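PDB 1FKM: protein (GYP1P) from Saccharomyces cerevisiae, which stimulates GTP hydrolysis by the Ypt/Rab GTPases Ypt1 and Ypt7, supplying an arginine finger and a glutamine finger in trans to the bound GTPase. Local coordinates for residues A[12-15]-A[20-23]; A[42-47]-A[175-180]; A[49-52]-A[56-59]. All blocks are in the same frame, centred on the assembly; numbering follows the deposited sequence.

In this all-helical Ypt/Rab-GAP (TBC) domain fragment, contact 1 comes first along the chain; contact 3 then falls within the span between the two segments of contact 2. Contact 1 closes the turn between helix 4-15 and helix 23-30, contact 2 ties helix 39-46 to helix 168-186, and contact 3 closes the short loop leading into helix 57-74. Their centres are about 17 Å (1 and 2), 13 Å (1 and 3) and 11 Å (2 and 3) apart. Leu-45 of helix 39-46 touches Leu-15, Ile-21 and Leu-50, so one helix joins all three. All three lie away from the fingers Arg-96 and Gln-131 and join helices of the fold.

Contact 1: A[12-15]-A[20-23]; sequences DNIL and IINQ
Ile-21 packs back against the last turn of helix 4-15, with its CB directed at that helix and its CA 6.1 Å from the CA of Leu-15. From CB the side chain forks. The CG2 branch lies 3.9 Å from the carbonyl oxygen of Ile-14 and meets CG2 of Ile-14 at 4.3 Å. Along the other branch, CG1 is about equally far from the carbonyl oxygens of Ile-14 and Leu-15, and the terminal CD1 lies 4.0 Å from Leu-15 O and 4.1 Å from the CD2 methyl of Leu-15. With CG1 anti to the carbonyl carbon (chi1 -60°), the longer branch is carried to Leu-15 while CG2 is left for Ile-14. Leu-15 starts away from the loop at CB, and its CD2 methyl makes the approach, the two side chains crossing at a slant. The polar link is indirect: a water donates to Ile-14 O at 2.9 Å and accepts from Asn-22 N, also at 2.9 Å, joining a carbonyl at the helix end to the loop backbone. Replacing Ile-21 with an alanine would probably take the CD1 contact away from Leu-15 CD2, leaving that methyl to Leu-45, and open a gap beside the helix end. Asn-22 is itself the N-cap of the following helix, its OD1 accepting from the backbone N of Asp-25. The contact thus closes the connection between helix 4-15 and helix 23-30; Leu-15 and Ile-21 both rest on Leu-45 of helix 39-46, while Ile-14 and Leu-15 also touch Ile-29 and Leu-26 of helix 23-30.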
loop_
_atom_site.group_PDB
_atom_site.type_symbol
_atom_site.label_atom_id
_atom_site.label_comp_id
_atom_site.label_asym_id
_atom_site.label_seq_id
_atom_site.Cartn_x
_atom_site.Cartn_y
_atom_site.Cartn_z
ATOM N N ASP A 12 18.631 13.971 -3.633
ATOM C CA ASP A 12 19.871 13.507 -4.254
ATOM C C ASP A 12 21.050 13.530 -3.281
ATOM O O ASP A 12 21.813 12.568 -3.203
ATOM C CB ASP A 12 20.224 14.360 -5.480
ATOM C CG ASP A 12 19.359 14.043 -6.686
ATOM O OD1 ASP A 12 19.176 12.847 -6.990
ATOM O OD2 ASP A 12 18.872 14.992 -7.338
ATOM N N ASN A 13 21.203 14.628 -2.550
ATOM C CA ASN A 13 22.304 14.744 -1.601
ATOM C C ASN A 13 22.154 13.829 -0.390
ATOM O O ASN A 13 23.130 13.541 0.297
ATOM C CB ASN A 13 22.477 16.197 -1.158
ATOM C CG ASN A 13 23.015 17.078 -2.275
ATOM O OD1 ASN A 13 23.957 16.702 -2.972
ATOM N ND2 ASN A 13 22.421 18.250 -2.448
ATOM N N ILE A 14 20.936 13.371 -0.129
ATOM C CA ILE A 14 20.709 12.457 0.981
ATOM C C ILE A 14 21.010 11.041 0.503
ATOM O O ILE A 14 21.585 10.230 1.229
ATOM C CB ILE A 14 19.240 12.507 1.474
ATOM C CG1 ILE A 14 18.977 13.830 2.196
ATOM C CG2 ILE A 14 18.952 11.324 2.404
ATOM C CD1 ILE A 14 17.542 13.998 2.679
ATOM N N LEU A 15 20.652 10.769 -0.746
ATOM C CA LEU A 15 20.823 9.443 -1.323
ATOM C C LEU A 15 22.128 9.137 -2.053
ATOM O O LEU A 15 22.583 7.991 -2.048
ATOM C CB LEU A 15 19.661 9.165 -2.276
ATOM C CG LEU A 15 18.260 9.243 -1.672
ATOM C CD1 LEU A 15 17.226 9.151 -2.782
ATOM C CD2 LEU A 15 18.072 8.116 -0.652
ATOM N N ILE A 20 26.798 5.699 3.666
ATOM C CA ILE A 20 25.743 5.184 4.539
ATOM C C ILE A 20 24.619 6.209 4.595
ATOM O O ILE A 20 24.784 7.290 5.154
ATOM C CB ILE A 20 26.247 4.931 5.975
ATOM C CG1 ILE A 20 27.415 3.943 5.956
ATOM C CG2 ILE A 20 25.110 4.380 6.828
ATOM C CD1 ILE A 20 27.990 3.644 7.324
ATOM N N ILE A 21 23.478 5.869 4.007
ATOM C CA ILE A 21 22.338 6.778 3.974
ATOM C C ILE A 21 21.742 7.010 5.359
ATOM O O ILE A 21 21.493 6.062 6.104
ATOM C CB ILE A 21 21.247 6.239 3.019
ATOM C CG1 ILE A 21 21.836 6.105 1.611
ATOM C CG2 ILE A 21 20.036 7.179 3.000
ATOM C CD1 ILE A 21 20.909 5.476 0.600
ATOM N N ASN A 22 21.517 8.278 5.698
ATOM C CA ASN A 22 20.945 8.642 6.994
ATOM C C ASN A 22 19.424 8.480 7.010
ATOM O O ASN A 22 18.688 9.354 6.543
ATOM C CB ASN A 22 21.308 10.090 7.339
ATOM C CG ASN A 22 20.846 10.488 8.724
ATOM O OD1 ASN A 22 19.662 10.404 9.042
ATOM N ND2 ASN A 22 21.782 10.926 9.556
ATOM N N GLN A 23 18.968 7.360 7.567
ATOM C CA GLN A 23 17.548 7.023 7.664
ATOM C C GLN A 23 16.712 8.138 8.292
ATOM O O GLN A 23 15.588 8.408 7.852
ATOM C CB GLN A 23 17.383 5.739 8.488
ATOM C CG GLN A 23 15.979 5.154 8.491
ATOM C CD GLN A 23 15.640 4.439 7.196
ATOM O OE1 GLN A 23 15.714 5.021 6.114
ATOM N NE2 GLN A 23 15.263 3.169 7.300
HETATM O O HOH W 1 22.118 10.588 4.039
#

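Contact 2: A[42-47]-A[175-180]; sequences VWKLLI and EADTFW
Lys-44 and Asp-177 form a buried salt bridge, NZ donating to OD2 at 3.0 Å. The ammonium meets that oxygen from above the carboxylate plane, 39° out of it. The other end of the carboxylate is taken as well: OD1 is hydrogen-bonded by the hydroxyl of Tyr-49, and OD2 has a second cationic partner in Arg-65 NH2. Two positive groups and a hydroxyl therefore bind one carboxylate, which would be expected to favour its ionised form in this interior position. Lys-44 spans the gap between backbones, whose closest CA atoms, those of Lys-44 and Asp-177, are 8.3 Å apart. Its CG is anti to the carbonyl carbon (chi1 -64°) and the chain is extended beyond it, delivering NZ to the acid. Carbon contact between the pair is slight: CE of Lys-44 lies 4.2 Å from CB of Asp-177, and only 80 Å² is buried between the segments. The junction thus rests on charge more than on direct apolar packing. Other residues complete the surroundings: Ile-47 on Phe-140 and Thr-178 on Val-137 and Phe-144 bring both segments against helix 133-145. Helix 57-74 lies beside helix 168-186, touching Asp-177 through Leu-61 and Ala-176 through Arg-65 and Tyr-68, so the salt bridge sits where helices 39-46, 57-74 and 168-186 converge within the TBC domain.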
loop_
_atom_site.group_PDB
_atom_site.type_symbol
_atom_site.label_atom_id
_atom_site.label_comp_id
_atom_site.label_asym_id
_atom_site.label_seq_id
_atom_site.Cartn_x
_atom_site.Cartn_y
_atom_site.Cartn_z
ATOM N N VAL A 42 13.750 5.211 -2.452
ATOM C CA VAL A 42 13.334 5.644 -1.122
ATOM C C VAL A 42 12.329 4.710 -0.466
ATOM O O VAL A 42 12.427 4.449 0.729
ATOM C CB VAL A 42 12.773 7.088 -1.153
ATOM C CG1 VAL A 42 12.338 7.511 0.249
ATOM C CG2 VAL A 42 13.848 8.044 -1.672
ATOM N N TRP A 43 11.358 4.206 -1.227
ATOM C CA TRP A 43 10.391 3.280 -0.651
ATOM C C TRP A 43 11.098 2.008 -0.162
ATOM O O TRP A 43 10.783 1.484 0.906
ATOM C CB TRP A 43 9.322 2.908 -1.680
ATOM C CG TRP A 43 8.183 3.877 -1.757
ATOM C CD1 TRP A 43 8.214 5.222 -1.471
ATOM C CD2 TRP A 43 6.851 3.592 -2.206
ATOM N NE1 TRP A 43 6.978 5.785 -1.722
ATOM C CE2 TRP A 43 6.127 4.808 -2.172
ATOM C CE3 TRP A 43 6.200 2.426 -2.635
ATOM C CZ2 TRP A 43 4.787 4.891 -2.553
ATOM C CZ3 TRP A 43 4.858 2.510 -3.016
ATOM C CH2 TRP A 43 4.171 3.732 -2.970
ATOM N N LYS A 44 12.046 1.510 -0.946
ATOM C CA LYS A 44 12.770 0.299 -0.558
ATOM C C LYS A 44 13.617 0.539 0.688
ATOM O O LYS A 44 13.756 -0.350 1.531
ATOM C CB LYS A 44 13.634 -0.194 -1.716
ATOM C CG LYS A 44 12.806 -0.632 -2.925
ATOM C CD LYS A 44 13.682 -1.037 -4.102
ATOM C CE LYS A 44 12.840 -1.236 -5.368
ATOM N NZ LYS A 44 13.683 -1.517 -6.565
ATOM N N LEU A 45 14.168 1.742 0.817
ATOM C CA LEU A 45 14.974 2.072 1.993
ATOM C C LEU A 45 14.089 2.227 3.231
ATOM O O LEU A 45 14.397 1.695 4.294
ATOM C CB LEU A 45 15.759 3.371 1.766
ATOM C CG LEU A 45 16.959 3.326 0.811
ATOM C CD1 LEU A 45 17.394 4.746 0.462
ATOM C CD2 LEU A 45 18.103 2.549 1.468
ATOM N N LEU A 46 12.973 2.939 3.089
ATOM C CA LEU A 46 12.087 3.165 4.228
ATOM C C LEU A 46 11.405 1.916 4.771
ATOM O O LEU A 46 11.186 1.800 5.977
ATOM C CB LEU A 46 11.022 4.208 3.870
ATOM C CG LEU A 46 11.545 5.622 3.601
ATOM C CD1 LEU A 46 10.398 6.515 3.119
ATOM C CD2 LEU A 46 12.178 6.184 4.874
ATOM N N ILE A 47 11.068 0.979 3.894
ATOM C CA ILE A 47 10.389 -0.234 4.333
ATOM C C ILE A 47 11.359 -1.275 4.903
ATOM O O ILE A 47 10.941 -2.321 5.409
ATOM C CB ILE A 47 9.549 -0.846 3.178
ATOM C CG1 ILE A 47 8.462 -1.754 3.760
ATOM C CG2 ILE A 47 10.448 -1.614 2.209
ATOM C CD1 ILE A 47 7.479 -2.257 2.735
ATOM N N GLU A 175 9.630 -8.349 -9.797
ATOM C CA GLU A 175 8.763 -9.247 -9.042
ATOM C C GLU A 175 9.346 -9.530 -7.664
ATOM O O GLU A 175 8.637 -9.513 -6.663
ATOM C CB GLU A 175 8.589 -10.577 -9.792
ATOM C CG GLU A 175 7.548 -10.546 -10.905
ATOM C CD GLU A 175 7.493 -11.848 -11.691
ATOM O OE1 GLU A 175 7.686 -12.931 -11.093
ATOM O OE2 GLU A 175 7.241 -11.787 -12.910
ATOM N N ALA A 176 10.645 -9.803 -7.626
ATOM C CA ALA A 176 11.328 -10.100 -6.371
ATOM C C ALA A 176 11.270 -8.907 -5.408
ATOM O O ALA A 176 10.916 -9.059 -4.233
ATOM C CB ALA A 176 12.781 -10.480 -6.658
ATOM N N ASP A 177 11.615 -7.723 -5.902
ATOM C CA ASP A 177 11.588 -6.532 -5.059
ATOM C C ASP A 177 10.175 -6.293 -4.526
ATOM O O ASP A 177 9.995 -5.996 -3.349
ATOM C CB ASP A 177 12.046 -5.297 -5.837
ATOM C CG ASP A 177 13.516 -5.361 -6.239
ATOM O OD1 ASP A 177 14.229 -6.300 -5.812
ATOM O OD2 ASP A 177 13.960 -4.454 -6.979
ATOM N N THR A 178 9.183 -6.422 -5.401
ATOM C CA THR A 178 7.790 -6.220 -5.025
ATOM C C THR A 178 7.395 -7.226 -3.946
ATOM O O THR A 178 6.790 -6.868 -2.930
ATOM C CB THR A 178 6.874 -6.373 -6.262
ATOM O OG1 THR A 178 7.254 -5.405 -7.252
ATOM C CG2 THR A 178 5.411 -6.145 -5.886
ATOM N N PHE A 179 7.751 -8.486 -4.169
ATOM C CA PHE A 179 7.455 -9.567 -3.226
ATOM C C PHE A 179 8.047 -9.339 -1.831
ATOM O O PHE A 179 7.352 -9.472 -0.814
ATOM C CB PHE A 179 7.990 -10.893 -3.777
ATOM C CG PHE A 179 8.016 -11.997 -2.762
ATOM C CD1 PHE A 179 6.840 -12.623 -2.364
ATOM C CD2 PHE A 179 9.221 -12.387 -2.171
ATOM C CE1 PHE A 179 6.856 -13.621 -1.386
ATOM C CE2 PHE A 179 9.249 -13.384 -1.191
ATOM C CZ PHE A 179 8.065 -14.001 -0.797
ATOM N N TRP A 180 9.335 -9.020 -1.773
ATOM C CA TRP A 180 9.980 -8.801 -0.479
ATOM C C TRP A 180 9.443 -7.561 0.237
ATOM O O TRP A 180 9.385 -7.525 1.470
ATOM C CB TRP A 180 11.501 -8.677 -0.643
ATOM C CG TRP A 180 12.164 -9.956 -1.058
ATOM C CD1 TRP A 180 12.830 -10.192 -2.222
ATOM C CD2 TRP A 180 12.222 -11.178 -0.306
ATOM N NE1 TRP A 180 13.300 -11.483 -2.247
ATOM C CE2 TRP A 180 12.942 -12.111 -1.082
ATOM C CE3 TRP A 180 11.737 -11.572 0.948
ATOM C CZ2 TRP A 180 13.192 -13.418 -0.648
ATOM C CZ3 TRP A 180 11.987 -12.878 1.382
ATOM C CH2 TRP A 180 12.709 -13.780 0.582
#

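Contact 3: A[49-52]-A[56-59]; sequences YLPV and RQEG
Leu-50 leads the apolar side of this contact, crossing the side chain of Gln-57 at about a right angle, with CG and CD2 over the amide face. Its CG is anti to the backbone N, which lays the branch point against the amide: CG and the CD2 methyl are both 3.6 Å from Gln-57 NE2. The CD1 methyl reaches further back along the glutamine, to CG at 4.0 Å. Pro-51 follows and supplies both a ring and an acceptor. Its CG sits 3.8 Å from the CA of Gln-57 and 3.9 Å from the glutamine CG; it also touches the backbone and CB of Arg-56, whose side chain then leads away. Pro-51 O accepts from Gln-57 NE2 at 3.0 Å. This bond is almost straight, 170° at the hydrogen and 175° at the carbonyl oxygen, and the acceptor lies only 5° out of the glutamine's amide plane. Gln-57, at the start of helix 57-74, thus folds its extended side chain back over the loop that precedes it, and Pro-51 and Gln-57 form the closest CA pair, at 5.9 Å. The chemistry is a side-chain-to-backbone hydrogen bond, which probably holds the amide in this rotation; Leu-50 CG and CD2 lie over a face of the amide, while CD1 of Leu-50 and the ring of Pro-51 pack on the carbon chain, joining the start of the helix to the loop after helix 39-46.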
loop_
_atom_site.group_PDB
_atom_site.type_symbol
_atom_site.label_atom_id
_atom_site.label_comp_id
_atom_site.label_asym_id
_atom_site.label_seq_id
_atom_site.Cartn_x
_atom_site.Cartn_y
_atom_site.Cartn_z
ATOM N N TYR A 49 13.986 -2.773 3.133
ATOM C CA TYR A 49 14.401 -3.777 2.168
ATOM C C TYR A 49 15.825 -3.476 1.730
ATOM O O TYR A 49 16.742 -4.251 1.990
ATOM C CB TYR A 49 13.450 -3.772 0.963
ATOM C CG TYR A 49 13.849 -4.707 -0.161
ATOM C CD1 TYR A 49 14.038 -6.069 0.066
ATOM C CD2 TYR A 49 13.983 -4.230 -1.469
ATOM C CE1 TYR A 49 14.342 -6.939 -0.989
ATOM C CE2 TYR A 49 14.284 -5.089 -2.524
ATOM C CZ TYR A 49 14.458 -6.438 -2.278
ATOM O OH TYR A 49 14.722 -7.281 -3.334
ATOM N N LEU A 50 16.011 -2.338 1.075
ATOM C CA LEU A 50 17.331 -1.938 0.617
ATOM C C LEU A 50 18.171 -1.481 1.812
ATOM O O LEU A 50 17.734 -0.652 2.609
ATOM C CB LEU A 50 17.203 -0.800 -0.396
ATOM C CG LEU A 50 18.420 -0.458 -1.258
ATOM C CD1 LEU A 50 18.765 -1.640 -2.174
ATOM C CD2 LEU A 50 18.106 0.766 -2.090
ATOM N N PRO A 51 19.387 -2.034 1.966
ATOM C CA PRO A 51 20.224 -1.617 3.097
ATOM C C PRO A 51 20.705 -0.172 2.951
ATOM O O PRO A 51 20.971 0.289 1.845
ATOM C CB PRO A 51 21.372 -2.634 3.078
ATOM C CG PRO A 51 21.449 -3.056 1.643
ATOM C CD PRO A 51 19.997 -3.161 1.237
ATOM N N VAL A 52 20.803 0.546 4.067
ATOM C CA VAL A 52 21.253 1.934 4.015
ATOM C C VAL A 52 22.735 2.054 3.658
ATOM O O VAL A 52 23.172 3.088 3.160
ATOM C CB VAL A 52 20.978 2.668 5.346
ATOM C CG1 VAL A 52 19.473 2.807 5.545
ATOM C CG2 VAL A 52 21.613 1.910 6.516
ATOM N N ARG A 56 26.610 -2.412 0.489
ATOM C CA ARG A 56 25.993 -3.724 0.678
ATOM C C ARG A 56 24.766 -3.967 -0.197
ATOM O O ARG A 56 24.217 -5.074 -0.213
ATOM C CB ARG A 56 25.593 -3.905 2.143
ATOM C CG ARG A 56 26.764 -3.895 3.108
ATOM C CD ARG A 56 26.321 -4.128 4.541
ATOM N NE ARG A 56 27.474 -4.286 5.421
ATOM C CZ ARG A 56 27.400 -4.560 6.718
ATOM N NH1 ARG A 56 26.218 -4.710 7.303
ATOM N NH2 ARG A 56 28.511 -4.691 7.432
ATOM N N GLN A 57 24.345 -2.946 -0.932
ATOM C CA GLN A 57 23.153 -3.056 -1.771
ATOM C C GLN A 57 23.242 -4.039 -2.936
ATOM O O GLN A 57 22.349 -4.870 -3.117
ATOM C CB GLN A 57 22.759 -1.674 -2.296
ATOM C CG GLN A 57 22.504 -0.654 -1.200
ATOM C CD GLN A 57 21.991 0.665 -1.743
ATOM O OE1 GLN A 57 22.153 0.964 -2.925
ATOM N NE2 GLN A 57 21.385 1.466 -0.879
ATOM N N GLU A 58 24.306 -3.949 -3.726
ATOM C CA GLU A 58 24.465 -4.837 -4.872
ATOM C C GLU A 58 24.354 -6.307 -4.484
ATOM O O GLU A 58 23.593 -7.065 -5.091
ATOM C CB GLU A 58 25.816 -4.614 -5.555
ATOM C CG GLU A 58 26.025 -5.526 -6.757
ATOM C CD GLU A 58 27.458 -5.549 -7.240
ATOM O OE1 GLU A 58 28.338 -5.964 -6.457
ATOM O OE2 GLU A 58 27.702 -5.157 -8.401
ATOM N N GLY A 59 25.126 -6.704 -3.478
ATOM C CA GLY A 59 25.103 -8.082 -3.033
ATOM C C GLY A 59 23.766 -8.453 -2.428
ATOM O O GLY A 59 23.274 -9.566 -2.623
#